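Local coordinates for protein molinate hydrolase (Gulosibacter molinativorax, PDB 4UB9) that probably hydrolyses the thiocarbamate herbicide molinate, as a zinc-binding member of the amidohydrolase family, at residues Q85-L90 against V449-P454. Numbering follows the deposited sequence.
Sequences QGKWIL and VLDQDP
Trp88 and Leu450 face each other as an antiparallel hydrogen-bonded pair. Trp88 N donates an almost straight hydrogen bond to Leu450 O (2.9 Å), and Leu450 N donates one back to Trp88 O. Ile89 and Val449 follow as a non-hydrogen-bonded pair, their side chains on the other face of the sheet from those of Trp88 and Leu450. Past Leu450 the chain turns across the indole: Trp88 CG, beside its backbone N (chi1 -74°, chi2 -103°), puts one ring face against Gln452-Pro454, with Asp453 CA over its centre. Asp453 CB sits 3.8 Å from the centroid of the Trp88 six-membered ring, a CH-pi contact, and Pro454 CD makes a second over the five-membered ring. The Asp453 carboxylate lies within 7° of the indole plane; its OD1 is 3.2 Å from Trp88 NE1, too poorly angled for a hydrogen bond, and accepts one from Leu455 N. Leu90 CD1 meets Leu450 CD1 at 4.0 Å. Lys87 CB packs on Val449 CG1, and its chain runs alongside Asp451 into a salt bridge, though the place of Asp451 OD1 is less sure; Lys87 NZ also bonds Ser465. Early and late strands meet here, consistent with the small beta domain beside an amidohydrolase TIM-type barrel; strands 41-43 and 464-469 extend the sheet beyond 88-95 and 447-450 respectively.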
ATOM      1  N   GLN A  85       8.780 -59.234   4.465  1.00 53.89           N
ATOM      2  CA  GLN A  85       8.840 -59.870   5.767  1.00 58.02           C
ATOM      3  C   GLN A  85       9.179 -58.829   6.801  1.00 53.19           C
ATOM      4  O   GLN A  85      10.113 -58.076   6.637  1.00 55.43           O
ATOM      5  CB  GLN A  85       9.946 -60.923   5.772  1.00 69.32           C
ATOM      6  CG  GLN A  85       9.515 -62.346   6.097  1.00 79.31           C
ATOM      7  CD  GLN A  85      10.399 -63.024   7.139  1.00 82.99           C
ATOM      8  OE1 GLN A  85      11.618 -62.878   7.146  1.00 91.89           O
ATOM      9  NE2 GLN A  85       9.778 -63.774   8.026  1.00 80.55           N
ATOM     10  N   GLY A  86       8.424 -58.814   7.887  1.00 49.93           N
ATOM     11  CA  GLY A  86       8.607 -57.838   8.940  1.00 47.87           C
ATOM     12  C   GLY A  86       8.121 -56.448   8.604  1.00 47.92           C
ATOM     13  O   GLY A  86       8.421 -55.494   9.277  1.00 44.90           O
ATOM     14  N   LYS A  87       7.339 -56.354   7.554  1.00 49.82           N
ATOM     15  CA  LYS A  87       6.946 -55.079   7.006  1.00 52.47           C
ATOM     16  C   LYS A  87       5.445 -54.968   6.788  1.00 57.73           C
ATOM     17  O   LYS A  87       4.709 -55.930   6.862  1.00 60.20           O
ATOM     18  CB  LYS A  87       7.707 -54.801   5.719  1.00 53.19           C
ATOM     19  CG  LYS A  87       9.168 -54.496   5.972  1.00 57.90           C
ATOM     20  CD  LYS A  87       9.959 -54.283   4.701  1.00 59.03           C
ATOM     21  CE  LYS A  87      11.437 -54.178   5.015  1.00 61.19           C
ATOM     22  NZ  LYS A  87      12.091 -53.058   4.309  1.00 60.45           N
ATOM     23  N   TRP A  88       4.995 -53.754   6.583  1.00 56.05           N
ATOM     24  CA  TRP A  88       3.593 -53.480   6.385  1.00 48.30           C
ATOM     25  C   TRP A  88       3.301 -53.082   4.949  1.00 42.42           C
ATOM     26  O   TRP A  88       3.999 -52.314   4.345  1.00 41.38           O
ATOM     27  CB  TRP A  88       3.117 -52.440   7.373  1.00 45.97           C
ATOM     28  CG  TRP A  88       2.986 -52.984   8.750  1.00 47.81           C
ATOM     29  CD1 TRP A  88       1.827 -53.332   9.387  1.00 48.81           C
ATOM     30  CD2 TRP A  88       4.043 -53.237   9.675  1.00 46.47           C
ATOM     31  NE1 TRP A  88       2.102 -53.792  10.658  1.00 46.23           N
ATOM     32  CE2 TRP A  88       3.454 -53.733  10.861  1.00 47.88           C
ATOM     33  CE3 TRP A  88       5.427 -53.081   9.624  1.00 46.27           C
ATOM     34  CZ2 TRP A  88       4.205 -54.094  11.977  1.00 45.76           C
ATOM     35  CZ3 TRP A  88       6.180 -53.434  10.737  1.00 50.84           C
ATOM     36  CH2 TRP A  88       5.560 -53.940  11.902  1.00 53.37           C
ATOM     37  N   ILE A  89       2.244 -53.669   4.427  1.00 41.13           N
ATOM     38  CA  ILE A  89       1.797 -53.444   3.071  1.00 39.33           C
ATOM     39  C   ILE A  89       0.485 -52.641   3.067  1.00 37.94           C
ATOM     40  O   ILE A  89      -0.543 -53.111   3.566  1.00 38.60           O
ATOM     41  CB  ILE A  89       1.532 -54.753   2.328  1.00 37.24           C
ATOM     42  CG1 ILE A  89       2.798 -55.608   2.307  1.00 37.26           C
ATOM     43  CG2 ILE A  89       1.084 -54.452   0.901  1.00 39.66           C
ATOM     44  CD1 ILE A  89       2.571 -57.039   1.841  1.00 34.30           C
ATOM     45  N   LEU A  90       0.542 -51.451   2.471  1.00 37.42           N
ATOM     46  CA  LEU A  90      -0.617 -50.537   2.357  1.00 35.03           C
ATOM     47  C   LEU A  90      -0.966 -50.267   0.905  1.00 36.58           C
ATOM     48  O   LEU A  90      -0.130 -50.515   0.006  1.00 34.44           O
ATOM     49  CB  LEU A  90      -0.350 -49.226   3.044  1.00 35.14           C
ATOM     50  CG  LEU A  90      -0.506 -49.189   4.565  1.00 37.82           C
ATOM     51  CD1 LEU A  90       0.569 -50.030   5.272  1.00 38.44           C
ATOM     52  CD2 LEU A  90      -0.443 -47.758   5.065  1.00 36.14           C
ATOM     53  N   VAL A 449       5.050 -49.991   0.818  1.00 36.11           N
ATOM     54  CA  VAL A 449       5.546 -50.868   1.857  1.00 34.27           C
ATOM     55  C   VAL A 449       6.276 -50.038   2.877  1.00 34.46           C
ATOM     56  O   VAL A 449       7.194 -49.295   2.523  1.00 34.65           O
ATOM     57  CB  VAL A 449       6.506 -51.925   1.276  1.00 39.33           C
ATOM     58  CG1 VAL A 449       7.033 -52.830   2.378  1.00 39.46           C
ATOM     59  CG2 VAL A 449       5.812 -52.759   0.203  1.00 38.14           C
ATOM     60  N   LEU A 450       5.873 -50.173   4.139  1.00 35.60           N
ATOM     61  CA  LEU A 450       6.503 -49.489   5.258  1.00 33.66           C
ATOM     62  C   LEU A 450       7.292 -50.442   6.147  1.00 41.46           C
ATOM     63  O   LEU A 450       6.943 -51.601   6.299  1.00 38.82           O
ATOM     64  CB  LEU A 450       5.458 -48.839   6.135  1.00 37.02           C
ATOM     65  CG  LEU A 450       4.391 -47.992   5.466  1.00 35.38           C
ATOM     66  CD1 LEU A 450       3.404 -47.515   6.511  1.00 36.89           C
ATOM     67  CD2 LEU A 450       5.025 -46.803   4.786  1.00 38.63           C
ATOM     68  N   ASP A 451       8.322 -49.907   6.789  1.00 44.35           N
ATOM     69  CA  ASP A 451       9.192 -50.694   7.685  1.00 48.12           C
ATOM     70  C   ASP A 451       8.704 -50.782   9.094  1.00 47.67           C
ATOM     71  O   ASP A 451       9.137 -51.627   9.841  1.00 48.62           O
ATOM     72  CB  ASP A 451      10.572 -50.060   7.774  1.00 49.91           C
ATOM     73  CG  ASP A 451      11.368 -50.271   6.540  1.00 52.38           C
ATOM     74  OD1 ASP A 451      10.962 -51.112   5.721  1.00 52.71           O
ATOM     75  OD2 ASP A 451      12.372 -49.560   6.356  1.00 65.04           O
ATOM     76  N   GLN A 452       7.857 -49.851   9.483  1.00 48.99           N
ATOM     77  CA  GLN A 452       7.304 -49.880  10.809  1.00 45.61           C
ATOM     78  C   GLN A 452       5.816 -49.736  10.799  1.00 48.19           C
ATOM     79  O   GLN A 452       5.224 -49.438   9.766  1.00 46.40           O
ATOM     80  CB  GLN A 452       7.953 -48.839  11.666  1.00 48.78           C
ATOM     81  CG  GLN A 452       9.375 -49.240  11.979  1.00 54.23           C
ATOM     82  CD  GLN A 452      10.101 -48.119  12.662  1.00 56.91           C
ATOM     83  OE1 GLN A 452       9.812 -47.773  13.808  1.00 54.82           O
ATOM     84  NE2 GLN A 452      11.077 -47.561  11.980  1.00 66.20           N
ATOM     85  N   ASP A 453       5.215 -49.987  11.963  1.00 47.03           N
ATOM     86  CA  ASP A 453       3.785 -50.170  12.106  1.00 41.64           C
ATOM     87  C   ASP A 453       3.044 -48.839  12.256  1.00 39.91           C
ATOM     88  O   ASP A 453       3.094 -48.187  13.311  1.00 39.15           O
ATOM     89  CB  ASP A 453       3.483 -51.052  13.316  1.00 48.49           C
ATOM     90  CG  ASP A 453       1.998 -51.430  13.429  1.00 56.70           C
ATOM     91  OD1 ASP A 453       1.218 -51.253  12.465  1.00 58.56           O
ATOM     92  OD2 ASP A 453       1.616 -51.938  14.488  1.00 58.87           O
ATOM     93  N   PRO A 454       2.291 -48.459  11.228  1.00 36.88           N
ATOM     94  CA  PRO A 454       1.550 -47.201  11.271  1.00 38.88           C
ATOM     95  C   PRO A 454       0.407 -47.189  12.272  1.00 38.23           C
ATOM     96  O   PRO A 454       0.042 -46.130  12.757  1.00 40.13           O
ATOM     97  CB  PRO A 454       1.020 -47.065   9.859  1.00 39.13           C
ATOM     98  CG  PRO A 454       0.999 -48.444   9.283  1.00 40.25           C
ATOM     99  CD  PRO A 454       2.076 -49.205   9.974  1.00 39.84           C
TER